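Local coordinates for protein yciO (Escherichia coli, PDB 1K7J) that belongs to the SUA5 family and may bind double-stranded RNA, although its precise function is unknown, at residues Ile30-Pro33 with Tyr38-Gly41; Asp82-Arg87 with Thr188-Val193; Phe5-Asp10 with Gln14-Gln19. All blocks are in the same frame, centred on the assembly; numbering follows the deposited sequence.

Contact 1: Ile30-Pro33 with Tyr38-Gly41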
ATOM      1  N   ILE A  30       6.659  -9.050   1.008  1.00 10.46           N
ATOM      2  CA  ILE A  30       7.508  -8.239   1.866  1.00  9.92           C
ATOM      3  C   ILE A  30       6.730  -7.278   2.747  1.00  9.38           C
ATOM      4  O   ILE A  30       5.561  -6.983   2.498  1.00  9.12           O
ATOM      5  CB  ILE A  30       8.512  -7.397   1.039  1.00  9.82           C
ATOM      6  CG1 ILE A  30       7.788  -6.226   0.361  1.00  9.92           C
ATOM      7  CG2 ILE A  30       9.187  -8.272  -0.014  1.00 10.19           C
ATOM      8  CD1 ILE A  30       8.723  -5.253  -0.336  1.00 10.39           C
ATOM      9  N   VAL A  31       7.397  -6.813   3.796  1.00  9.19           N
ATOM     10  CA  VAL A  31       6.832  -5.833   4.704  1.00  8.70           C
ATOM     11  C   VAL A  31       7.735  -4.627   4.497  1.00  8.40           C
ATOM     12  O   VAL A  31       8.961  -4.739   4.574  1.00  8.34           O
ATOM     13  CB  VAL A  31       6.908  -6.284   6.178  1.00  8.96           C
ATOM     14  CG1 VAL A  31       6.531  -5.123   7.098  1.00  9.04           C
ATOM     15  CG2 VAL A  31       5.962  -7.457   6.407  1.00  9.57           C
ATOM     16  N   TYR A  32       7.140  -3.480   4.203  1.00  8.10           N
ATOM     17  CA  TYR A  32       7.931  -2.279   3.981  1.00  8.01           C
ATOM     18  C   TYR A  32       7.288  -1.059   4.619  1.00  7.63           C
ATOM     19  O   TYR A  32       6.076  -1.005   4.809  1.00  8.14           O
ATOM     20  CB  TYR A  32       8.138  -2.040   2.481  1.00  8.07           C
ATOM     21  CG  TYR A  32       6.880  -1.754   1.692  1.00  8.76           C
ATOM     22  CD1 TYR A  32       5.995  -2.776   1.345  1.00  9.22           C
ATOM     23  CD2 TYR A  32       6.595  -0.461   1.257  1.00  9.30           C
ATOM     24  CE1 TYR A  32       4.853  -2.513   0.575  1.00  9.66           C
ATOM     25  CE2 TYR A  32       5.464  -0.189   0.491  1.00  9.93           C
ATOM     26  CZ  TYR A  32       4.600  -1.217   0.151  1.00 10.40           C
ATOM     27  OH  TYR A  32       3.499  -0.948  -0.637  1.00 10.68           O
ATOM     28  N   PRO A  33       8.100  -0.051   4.952  1.00  7.65           N
ATOM     29  CA  PRO A  33       7.586   1.165   5.579  1.00  7.51           C
ATOM     30  C   PRO A  33       6.943   2.153   4.615  1.00  7.51           C
ATOM     31  O   PRO A  33       7.367   2.275   3.469  1.00  7.52           O
ATOM     32  CB  PRO A  33       8.833   1.756   6.223  1.00  7.75           C
ATOM     33  CG  PRO A  33       9.893   1.427   5.199  1.00  7.34           C
ATOM     34  CD  PRO A  33       9.572  -0.014   4.850  1.00  7.92           C
ATOM     35  N   TYR A  38       3.557   0.527   8.557  1.00  8.44           N
ATOM     36  CA  TYR A  38       4.140  -0.505   7.711  1.00  8.01           C
ATOM     37  C   TYR A  38       3.062  -1.117   6.824  1.00  8.18           C
ATOM     38  O   TYR A  38       1.874  -1.039   7.130  1.00  8.39           O
ATOM     39  CB  TYR A  38       4.811  -1.575   8.579  1.00  8.32           C
ATOM     40  CG  TYR A  38       6.222  -1.194   8.971  1.00  7.62           C
ATOM     41  CD1 TYR A  38       7.293  -1.447   8.110  1.00  7.29           C
ATOM     42  CD2 TYR A  38       6.485  -0.530  10.170  1.00  7.93           C
ATOM     43  CE1 TYR A  38       8.587  -1.046   8.431  1.00  7.98           C
ATOM     44  CE2 TYR A  38       7.781  -0.119  10.498  1.00  8.35           C
ATOM     45  CZ  TYR A  38       8.825  -0.383   9.621  1.00  8.17           C
ATOM     46  OH  TYR A  38      10.107   0.024   9.930  1.00  8.10           O
ATOM     47  N   ALA A  39       3.482  -1.719   5.718  1.00  8.39           N
ATOM     48  CA  ALA A  39       2.545  -2.322   4.784  1.00  8.52           C
ATOM     49  C   ALA A  39       3.079  -3.632   4.236  1.00  8.64           C
ATOM     50  O   ALA A  39       4.274  -3.908   4.316  1.00  8.52           O
ATOM     51  CB  ALA A  39       2.278  -1.355   3.624  1.00  8.81           C
ATOM     52  N   LEU A  40       2.176  -4.441   3.690  1.00  9.21           N
ATOM     53  CA  LEU A  40       2.539  -5.708   3.070  1.00  9.85           C
ATOM     54  C   LEU A  40       2.551  -5.446   1.572  1.00 10.26           C
ATOM     55  O   LEU A  40       1.741  -4.665   1.072  1.00 11.10           O
ATOM     56  CB  LEU A  40       1.491  -6.781   3.382  1.00 10.93           C
ATOM     57  CG  LEU A  40       1.445  -7.357   4.795  1.00 11.62           C
ATOM     58  CD1 LEU A  40       0.110  -8.048   5.022  1.00 12.11           C
ATOM     59  CD2 LEU A  40       2.601  -8.331   4.989  1.00 12.51           C
ATOM     60  N   GLY A  41       3.465  -6.087   0.853  1.00  9.73           N
ATOM     61  CA  GLY A  41       3.519  -5.879  -0.578  1.00  9.96           C
ATOM     62  C   GLY A  41       4.004  -7.076  -1.373  1.00  9.60           C
ATOM     63  O   GLY A  41       4.725  -7.931  -0.863  1.00  9.67           O
TER

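Contact 2: Asp82-Arg87 with Thr188-Val193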
ATOM      1  N   ASP A  82     -11.860  10.683 -12.987  1.00 10.70           N
ATOM      2  CA  ASP A  82     -12.611  11.732 -13.669  1.00 12.00           C
ATOM      3  C   ASP A  82     -12.225  13.088 -13.091  1.00 12.63           C
ATOM      4  O   ASP A  82     -11.349  13.171 -12.229  1.00 11.97           O
ATOM      5  CB  ASP A  82     -14.131  11.509 -13.565  1.00 12.37           C
ATOM      6  CG  ASP A  82     -14.645  11.497 -12.134  1.00 13.74           C
ATOM      7  OD1 ASP A  82     -13.939  11.967 -11.213  1.00 13.35           O
ATOM      8  OD2 ASP A  82     -15.787  11.026 -11.937  1.00 14.77           O
ATOM      9  N   ASN A  83     -12.873  14.148 -13.561  1.00 13.40           N
ATOM     10  CA  ASN A  83     -12.560  15.497 -13.103  1.00 14.23           C
ATOM     11  C   ASN A  83     -12.599  15.688 -11.590  1.00 13.53           C
ATOM     12  O   ASN A  83     -11.659  16.227 -11.007  1.00 13.34           O
ATOM     13  CB  ASN A  83     -13.502  16.513 -13.755  1.00 16.21           C
ATOM     14  CG  ASN A  83     -13.163  17.943 -13.379  1.00 18.73           C
ATOM     15  OD1 ASN A  83     -12.118  18.472 -13.771  1.00 20.02           O
ATOM     16  ND2 ASN A  83     -14.040  18.577 -12.607  1.00 19.69           N
ATOM     17  N   VAL A  84     -13.687  15.257 -10.962  1.00 13.06           N
ATOM     18  CA  VAL A  84     -13.835  15.405  -9.520  1.00 13.02           C
ATOM     19  C   VAL A  84     -12.688  14.737  -8.767  1.00 12.33           C
ATOM     20  O   VAL A  84     -12.059  15.354  -7.903  1.00 12.61           O
ATOM     21  CB  VAL A  84     -15.182  14.818  -9.041  1.00 13.62           C
ATOM     22  CG1 VAL A  84     -15.222  14.762  -7.522  1.00 14.13           C
ATOM     23  CG2 VAL A  84     -16.332  15.681  -9.554  1.00 14.23           C
ATOM     24  N   ALA A  85     -12.412  13.483  -9.108  1.00 11.45           N
ATOM     25  CA  ALA A  85     -11.344  12.733  -8.456  1.00 11.36           C
ATOM     26  C   ALA A  85      -9.972  13.351  -8.705  1.00 11.54           C
ATOM     27  O   ALA A  85      -9.157  13.463  -7.788  1.00 10.92           O
ATOM     28  CB  ALA A  85     -11.355  11.289  -8.937  1.00 11.04           C
ATOM     29  N   PHE A  86      -9.716  13.747  -9.948  1.00 11.67           N
ATOM     30  CA  PHE A  86      -8.433  14.338 -10.300  1.00 12.37           C
ATOM     31  C   PHE A  86      -8.125  15.591  -9.492  1.00 12.98           C
ATOM     32  O   PHE A  86      -7.046  15.714  -8.910  1.00 13.11           O
ATOM     33  CB  PHE A  86      -8.390  14.687 -11.786  1.00 12.69           C
ATOM     34  CG  PHE A  86      -7.076  15.259 -12.227  1.00 14.07           C
ATOM     35  CD1 PHE A  86      -5.940  14.456 -12.285  1.00 14.24           C
ATOM     36  CD2 PHE A  86      -6.964  16.607 -12.555  1.00 14.97           C
ATOM     37  CE1 PHE A  86      -4.707  14.990 -12.663  1.00 15.30           C
ATOM     38  CE2 PHE A  86      -5.738  17.149 -12.934  1.00 15.49           C
ATOM     39  CZ  PHE A  86      -4.609  16.338 -12.988  1.00 15.33           C
ATOM     40  N   ARG A  87      -9.072  16.522  -9.461  1.00 13.76           N
ATOM     41  CA  ARG A  87      -8.881  17.769  -8.733  1.00 14.71           C
ATOM     42  C   ARG A  87      -8.631  17.541  -7.247  1.00 14.56           C
ATOM     43  O   ARG A  87      -7.784  18.201  -6.643  1.00 15.85           O
ATOM     44  CB  ARG A  87     -10.093  18.680  -8.919  1.00 16.74           C
ATOM     45  CG  ARG A  87     -10.339  19.102 -10.355  1.00 19.07           C
ATOM     46  CD  ARG A  87     -11.322  20.258 -10.394  1.00 21.30           C
ATOM     47  NE  ARG A  87     -10.787  21.415  -9.680  1.00 22.85           N
ATOM     48  CZ  ARG A  87     -11.519  22.437  -9.246  1.00 23.81           C
ATOM     49  NH1 ARG A  87     -12.830  22.454  -9.448  1.00 24.51           N
ATOM     50  NH2 ARG A  87     -10.935  23.440  -8.602  1.00 24.49           N
ATOM     51  N   THR A 188     -15.667   7.221  -5.765  1.00 11.77           N
ATOM     52  CA  THR A 188     -16.576   6.796  -6.824  1.00 12.43           C
ATOM     53  C   THR A 188     -17.897   7.564  -6.759  1.00 13.07           C
ATOM     54  O   THR A 188     -18.249   8.133  -5.723  1.00 12.45           O
ATOM     55  CB  THR A 188     -16.850   5.277  -6.760  1.00 11.99           C
ATOM     56  OG1 THR A 188     -17.487   4.946  -5.521  1.00 12.56           O
ATOM     57  CG2 THR A 188     -15.540   4.495  -6.883  1.00 11.91           C
ATOM     58  N   ASP A 189     -18.612   7.583  -7.882  1.00 13.79           N
ATOM     59  CA  ASP A 189     -19.891   8.283  -7.992  1.00 14.82           C
ATOM     60  C   ASP A 189     -19.752   9.775  -7.690  1.00 14.94           C
ATOM     61  O   ASP A 189     -20.734  10.441  -7.354  1.00 15.04           O
ATOM     62  CB  ASP A 189     -20.924   7.655  -7.050  1.00 15.82           C
ATOM     63  CG  ASP A 189     -21.223   6.210  -7.398  1.00 16.76           C
ATOM     64  OD1 ASP A 189     -21.539   5.938  -8.575  1.00 17.49           O
ATOM     65  OD2 ASP A 189     -21.147   5.347  -6.497  1.00 18.11           O
ATOM     66  N   ASP A 190     -18.530  10.290  -7.823  1.00 14.70           N
ATOM     67  CA  ASP A 190     -18.225  11.697  -7.565  1.00 14.86           C
ATOM     68  C   ASP A 190     -18.783  12.181  -6.243  1.00 13.94           C
ATOM     69  O   ASP A 190     -19.105  13.363  -6.076  1.00 14.36           O
ATOM     70  CB  ASP A 190     -18.748  12.583  -8.698  1.00 16.04           C
ATOM     71  CG  ASP A 190     -17.953  12.412  -9.971  1.00 17.15           C
ATOM     72  OD1 ASP A 190     -16.889  11.759  -9.913  1.00 17.34           O
ATOM     73  OD2 ASP A 190     -18.380  12.932 -11.022  1.00 17.48           O
ATOM     74  N   THR A 191     -18.881  11.253  -5.301  1.00 12.90           N
ATOM     75  CA  THR A 191     -19.398  11.543  -3.976  1.00 12.01           C
ATOM     76  C   THR A 191     -18.374  11.069  -2.955  1.00 11.54           C
ATOM     77  O   THR A 191     -18.416   9.928  -2.497  1.00 11.65           O
ATOM     78  CB  THR A 191     -20.733  10.816  -3.752  1.00 11.88           C
ATOM     79  OG1 THR A 191     -21.683  11.274  -4.722  1.00 12.03           O
ATOM     80  CG2 THR A 191     -21.272  11.086  -2.354  1.00 11.68           C
ATOM     81  N   PRO A 192     -17.423  11.941  -2.596  1.00 11.41           N
ATOM     82  CA  PRO A 192     -16.411  11.538  -1.620  1.00 11.44           C
ATOM     83  C   PRO A 192     -17.029  11.093  -0.302  1.00 11.60           C
ATOM     84  O   PRO A 192     -17.861  11.791   0.283  1.00 11.87           O
ATOM     85  CB  PRO A 192     -15.553  12.792  -1.475  1.00 11.69           C
ATOM     86  CG  PRO A 192     -15.659  13.426  -2.838  1.00 11.78           C
ATOM     87  CD  PRO A 192     -17.136  13.287  -3.126  1.00 11.19           C
ATOM     88  N   VAL A 193     -16.629   9.911   0.147  1.00 11.44           N
ATOM     89  CA  VAL A 193     -17.119   9.357   1.396  1.00 11.95           C
ATOM     90  C   VAL A 193     -15.916   8.924   2.219  1.00 11.48           C
ATOM     91  O   VAL A 193     -15.000   8.278   1.703  1.00 11.29           O
ATOM     92  CB  VAL A 193     -18.026   8.131   1.154  1.00 12.31           C
ATOM     93  CG1 VAL A 193     -18.382   7.471   2.481  1.00 12.98           C
ATOM     94  CG2 VAL A 193     -19.291   8.558   0.420  1.00 13.09           C
TER
HETATM   95  O   HOH W   1     -16.781   8.151 -10.340  1.00 26.86           O
HETATM   96  O   HOH W   2     -16.092  14.301 -12.531  1.00 20.49           O

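Contact 3: Phe5-Asp10 with Gln14-Gln19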
ATOM      1  N   PHE A   5      16.207  -6.410   6.348  1.00 11.00           N
ATOM      2  CA  PHE A   5      17.088  -5.349   5.862  1.00 10.40           C
ATOM      3  C   PHE A   5      16.971  -4.067   6.667  1.00 10.65           C
ATOM      4  O   PHE A   5      15.870  -3.597   6.936  1.00 10.75           O
ATOM      5  CB  PHE A   5      16.758  -4.962   4.413  1.00 10.62           C
ATOM      6  CG  PHE A   5      17.056  -6.019   3.388  1.00 10.36           C
ATOM      7  CD1 PHE A   5      17.707  -7.201   3.722  1.00 10.47           C
ATOM      8  CD2 PHE A   5      16.679  -5.814   2.063  1.00 10.50           C
ATOM      9  CE1 PHE A   5      17.977  -8.163   2.746  1.00 10.80           C
ATOM     10  CE2 PHE A   5      16.941  -6.766   1.086  1.00 10.93           C
ATOM     11  CZ  PHE A   5      17.592  -7.944   1.429  1.00 10.63           C
ATOM     12  N   TYR A   6      18.110  -3.491   7.031  1.00 10.60           N
ATOM     13  CA  TYR A   6      18.125  -2.219   7.738  1.00 11.05           C
ATOM     14  C   TYR A   6      18.387  -1.193   6.650  1.00 10.52           C
ATOM     15  O   TYR A   6      19.502  -1.097   6.140  1.00 11.23           O
ATOM     16  CB  TYR A   6      19.257  -2.176   8.759  1.00 12.31           C
ATOM     17  CG  TYR A   6      18.959  -2.909  10.039  1.00 14.56           C
ATOM     18  CD1 TYR A   6      18.186  -2.318  11.039  1.00 15.87           C
ATOM     19  CD2 TYR A   6      19.458  -4.190  10.259  1.00 15.86           C
ATOM     20  CE1 TYR A   6      17.922  -2.986  12.231  1.00 17.00           C
ATOM     21  CE2 TYR A   6      19.199  -4.867  11.444  1.00 17.25           C
ATOM     22  CZ  TYR A   6      18.434  -4.259  12.426  1.00 17.42           C
ATOM     23  OH  TYR A   6      18.198  -4.921  13.608  1.00 18.93           O
ATOM     24  N   ILE A   7      17.360  -0.438   6.277  1.00 10.07           N
ATOM     25  CA  ILE A   7      17.519   0.568   5.236  1.00  9.54           C
ATOM     26  C   ILE A   7      17.323   1.975   5.798  1.00  9.94           C
ATOM     27  O   ILE A   7      16.349   2.240   6.503  1.00  9.81           O
ATOM     28  CB  ILE A   7      16.517   0.323   4.077  1.00  9.51           C
ATOM     29  CG1 ILE A   7      16.743  -1.077   3.492  1.00  9.13           C
ATOM     30  CG2 ILE A   7      16.685   1.388   2.998  1.00  9.07           C
ATOM     31  CD1 ILE A   7      15.878  -1.400   2.280  1.00  8.83           C
ATOM     32  N   HIS A   8      18.265   2.867   5.500  1.00 10.46           N
ATOM     33  CA  HIS A   8      18.183   4.250   5.967  1.00 11.18           C
ATOM     34  C   HIS A   8      16.889   4.836   5.410  1.00 10.89           C
ATOM     35  O   HIS A   8      16.671   4.839   4.205  1.00 11.33           O
ATOM     36  CB  HIS A   8      19.398   5.032   5.466  1.00 13.27           C
ATOM     37  CG  HIS A   8      20.696   4.546   6.032  1.00 14.99           C
ATOM     38  ND1 HIS A   8      21.912   4.795   5.434  1.00 16.66           N
ATOM     39  CD2 HIS A   8      20.965   3.829   7.148  1.00 16.43           C
ATOM     40  CE1 HIS A   8      22.875   4.251   6.156  1.00 16.23           C
ATOM     41  NE2 HIS A   8      22.328   3.659   7.202  1.00 16.75           N
ATOM     42  N   PRO A   9      16.012   5.344   6.290  1.00 10.69           N
ATOM     43  CA  PRO A   9      14.733   5.916   5.851  1.00 11.07           C
ATOM     44  C   PRO A   9      14.780   7.227   5.079  1.00 12.09           C
ATOM     45  O   PRO A   9      13.874   7.515   4.290  1.00 11.02           O
ATOM     46  CB  PRO A   9      13.957   6.039   7.154  1.00 11.18           C
ATOM     47  CG  PRO A   9      15.032   6.389   8.128  1.00 11.04           C
ATOM     48  CD  PRO A   9      16.142   5.421   7.756  1.00 11.04           C
ATOM     49  N   ASP A  10      15.821   8.021   5.312  1.00 13.45           N
ATOM     50  CA  ASP A  10      15.969   9.309   4.641  1.00 15.76           C
ATOM     51  C   ASP A  10      16.740   9.212   3.331  1.00 15.77           C
ATOM     52  O   ASP A  10      16.463   9.943   2.379  1.00 16.90           O
ATOM     53  CB  ASP A  10      16.670  10.308   5.571  1.00 18.41           C
ATOM     54  CG  ASP A  10      17.865   9.702   6.293  1.00 21.01           C
ATOM     55  OD1 ASP A  10      18.500   8.775   5.746  1.00 22.07           O
ATOM     56  OD2 ASP A  10      18.179  10.160   7.414  1.00 22.49           O
ATOM     57  N   GLN A  14      20.593   2.051  -2.319  1.00 10.68           N
ATOM     58  CA  GLN A  14      20.080   1.466  -3.552  1.00 10.96           C
ATOM     59  C   GLN A  14      20.297  -0.042  -3.645  1.00 10.90           C
ATOM     60  O   GLN A  14      19.460  -0.764  -4.188  1.00 11.24           O
ATOM     61  CB  GLN A  14      20.714   2.151  -4.763  1.00 11.41           C
ATOM     62  CG  GLN A  14      19.957   1.919  -6.056  1.00 12.08           C
ATOM     63  CD  GLN A  14      18.552   2.483  -6.005  1.00 12.43           C
ATOM     64  OE1 GLN A  14      18.354   3.652  -5.666  1.00 13.91           O
ATOM     65  NE2 GLN A  14      17.566   1.660  -6.347  1.00 12.42           N
ATOM     66  N   ARG A  15      21.420  -0.521  -3.122  1.00 11.16           N
ATOM     67  CA  ARG A  15      21.722  -1.948  -3.166  1.00 11.72           C
ATOM     68  C   ARG A  15      20.649  -2.782  -2.467  1.00 11.24           C
ATOM     69  O   ARG A  15      20.233  -3.824  -2.977  1.00 11.47           O
ATOM     70  CB  ARG A  15      23.081  -2.217  -2.515  1.00 12.61           C
ATOM     71  CG  ARG A  15      23.463  -3.685  -2.443  1.00 14.43           C
ATOM     72  CD  ARG A  15      24.793  -3.859  -1.728  1.00 15.24           C
ATOM     73  NE  ARG A  15      24.720  -3.444  -0.329  1.00 16.08           N
ATOM     74  CZ  ARG A  15      24.588  -4.279   0.697  1.00 16.07           C
ATOM     75  NH1 ARG A  15      24.517  -5.587   0.487  1.00 16.36           N
ATOM     76  NH2 ARG A  15      24.524  -3.803   1.936  1.00 16.21           N
ATOM     77  N   LEU A  16      20.203  -2.321  -1.302  1.00 10.57           N
ATOM     78  CA  LEU A  16      19.188  -3.052  -0.547  1.00 10.13           C
ATOM     79  C   LEU A  16      17.805  -2.880  -1.169  1.00  9.65           C
ATOM     80  O   LEU A  16      16.990  -3.804  -1.150  1.00  9.56           O
ATOM     81  CB  LEU A  16      19.194  -2.604   0.918  1.00 10.35           C
ATOM     82  CG  LEU A  16      20.511  -2.925   1.639  1.00 10.66           C
ATOM     83  CD1 LEU A  16      20.443  -2.471   3.088  1.00 10.98           C
ATOM     84  CD2 LEU A  16      20.782  -4.424   1.559  1.00 11.39           C
ATOM     85  N   ILE A  17      17.541  -1.701  -1.723  1.00  9.51           N
ATOM     86  CA  ILE A  17      16.267  -1.457  -2.388  1.00  9.38           C
ATOM     87  C   ILE A  17      16.178  -2.418  -3.575  1.00  9.54           C
ATOM     88  O   ILE A  17      15.152  -3.063  -3.792  1.00  9.11           O
ATOM     89  CB  ILE A  17      16.171  -0.003  -2.910  1.00  8.43           C
ATOM     90  CG1 ILE A  17      16.020   0.966  -1.736  1.00  8.70           C
ATOM     91  CG2 ILE A  17      15.002   0.139  -3.882  1.00  8.63           C
ATOM     92  CD1 ILE A  17      14.715   0.804  -0.958  1.00  8.49           C
ATOM     93  N   ASN A  18      17.264  -2.521  -4.336  1.00 10.20           N
ATOM     94  CA  ASN A  18      17.281  -3.409  -5.494  1.00 10.74           C
ATOM     95  C   ASN A  18      17.076  -4.866  -5.091  1.00 10.64           C
ATOM     96  O   ASN A  18      16.315  -5.591  -5.733  1.00 10.84           O
ATOM     97  CB  ASN A  18      18.588  -3.251  -6.280  1.00 11.80           C
ATOM     98  CG  ASN A  18      18.657  -1.933  -7.036  1.00 12.74           C
ATOM     99  OD1 ASN A  18      17.652  -1.235  -7.178  1.00 13.17           O
ATOM    100  ND2 ASN A  18      19.841  -1.594  -7.537  1.00 14.06           N
ATOM    101  N   GLN A  19      17.745  -5.298  -4.026  1.00 10.92           N
ATOM    102  CA  GLN A  19      17.583  -6.674  -3.569  1.00 11.17           C
ATOM    103  C   GLN A  19      16.139  -6.929  -3.139  1.00 10.51           C
ATOM    104  O   GLN A  19      15.588  -8.000  -3.390  1.00 10.91           O
ATOM    105  CB  GLN A  19      18.539  -6.974  -2.412  1.00 12.75           C
ATOM    106  CG  GLN A  19      19.973  -7.198  -2.855  1.00 15.54           C
ATOM    107  CD  GLN A  19      20.893  -7.530  -1.698  1.00 17.36           C
ATOM    108  OE1 GLN A  19      20.569  -8.365  -0.853  1.00 18.27           O
ATOM    109  NE2 GLN A  19      22.056  -6.886  -1.661  1.00 18.52           N
TER

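Contact 1: Ile30-Pro33 with Tyr38-Gly41
Ile30-Pro33 and Tyr38-Gly41 pair as the two arms of an antiparallel beta hairpin, buried within the mixed sheet of this YrdC-like fold. Strand 170-173 flanks the first arm and strand 140-144 the second. Two hydrogen-bonded pairs hold the arms together. Ile30 N reaches Gly41 O at 2.9 Å, and Gly41 N returns to Ile30 O at 2.8 Å. Tyr32 and Ala39 exchange a second such pair of bonds. Between them, Val31 faces Leu40 as a non-hydrogen-bonded pair, with Val31 CG2 against Leu40 CD2 at 3.8 Å. Pro33 and Tyr38 form the other non-hydrogen-bonded pair. There Pro33 CB meets Tyr38 CE1 at 3.6 Å. Val31 CG1 touches Tyr38 CD1 at 3.9 Å, their side chains crossing at about a right angle. Tyr38 OH is hydrogen-bonded to Gly174 and Gly175, and helix 157-164 packs on this face. On the other face, Tyr32 OH bonds to Ser142 OG. The Tyr32 CG lies between the backbone N and carbonyl carbon (chi1 64°), which brings the ring across to the second arm. Ala39 CB sits over one face of that ring, offset toward its rim. At the edge of that ring, close to its plane, Gly41 CA lies 3.8 Å from Tyr32 CE1.

Contact 2: Asp82-Arg87 with Thr188-Val193
The carboxylates of Asp82 and Asp190 approach from opposite directions, their planes 58° apart. Val84 CG2 stands over one side of the Asp190 carboxylate, 3.7 Å from Asp190 CG. Asp82 OD2 arrives close to the plane of that same carboxylate, and it lies only 2.4 Å from Asp190 OD1. Asp190 OD1 is also 3.6 Å from Val84 CB, so one oxygen faces both an acid and a methine. The second Asp190 oxygen is held by water. Water 2 donates to Asp190 OD2 at 3.1 Å and accepts from Val84 N at 3.0 Å, joining the loop to the first turn of the helix. Water 1 links Asp82 OD2 and Asp189 N through two weak bonds.

Asp82 is the N-cap of helix 83-90. Its CG lies between the backbone N and the carbonyl carbon (chi1 61°), which turns the carboxylate back over the helix start. Asp82 OD1 there accepts from Ala85 N at 3.0 Å, in a nearly straight bond of 174°. The other oxygen is left pointing at the loop between strands 183-186 and 193-196. Nearby, Thr188 OG1 is bonded to Asp186 and Arg116.

An alanine in place of Asp82 would probably leave Ala85 N without its cap at the helix start, and Asp190 OD1 without the neighbouring acid.

Two fully ionised carboxylates would be expected to repel at this distance. One of the pair therefore probably holds a proton, which would let a surface loop sit against a helix start despite the two acids. The helix N-terminus would be likely to ease the remaining negative charge.

Contact 3: Phe5-Asp10 with Gln14-Gln19
Phe5 and Leu16 each place CG anti to the carbonyl carbon and beside the backbone N (chi1 -68° and -64°), which turns both side chains into the gap between strand and helix. Leu16 CD2 then lies over one face of the Phe5 ring. The same methyl also packs 3.7 Å above the guanidinium plane of Arg15 and is thus shared by two flat groups. The CD2-CE2 side of the Phe5 ring faces a helix carbonyl, with Phe5 CE2 3.7 Å from Leu16 O.

Gln19, about one turn on, meets the CE2-CZ end of the ring. Its chain is extended beyond CG, and its amide plane stands 81° from the ring plane. Gln19 CB touches Phe5 CE2 at 3.9 Å, and Gln19 OE1 approaches Phe5 CZ obliquely at 3.8 Å.

Ile7 fills the next place along. It slides past Leu16 in the opposite direction, with Ile7 CD1 at 3.8 Å from Leu16 CB. Ile7 CD1 also meets Ile17 CD1 at 4.1 Å, the two side chains crossing at about a right angle. The other branch of Leu16 reaches the chain itself: Leu16 CD1 lies 3.5 Å from Tyr6 O. No hydrogen bond crosses between the segments; the contact is van der Waals, mostly between carbons, with three oxygens at its borders.

Helix 127-136 packs against the same residues, touching Ile7 through Ile128 and Ile17 through Ala131 and Leu132. Phe5 and Ile7 also bond through their backbones to strand 170-173.

The arrangement is the first half of a beta-alpha-beta crossover. Edge strand 3-6 leads into helix 14-25, which packs back on it, and the chain then continues into parallel strand 30-34, with strand 170-173 lying between the two strands.

In chain order contact 3 comes first, then contact 1, then contact 2. Contacts 3 and 1 are close neighbours, with centres about 13 Å apart and nearest atoms about 6 Å apart. Helix 14-25 of contact 3 runs on into strand 30-34 of contact 1, and strands of both belong to one sheet. Contact 2 is remote. Its centre is about 28 Å from that of contact 1 and about 36 Å from that of contact 3, with the middle of the chain between contacts 2 and 3. Contact 1 is buried, whereas contact 2 is at the surface. No bound ligand marks an active site, so none of the contacts can be tied to the possible RNA-binding function.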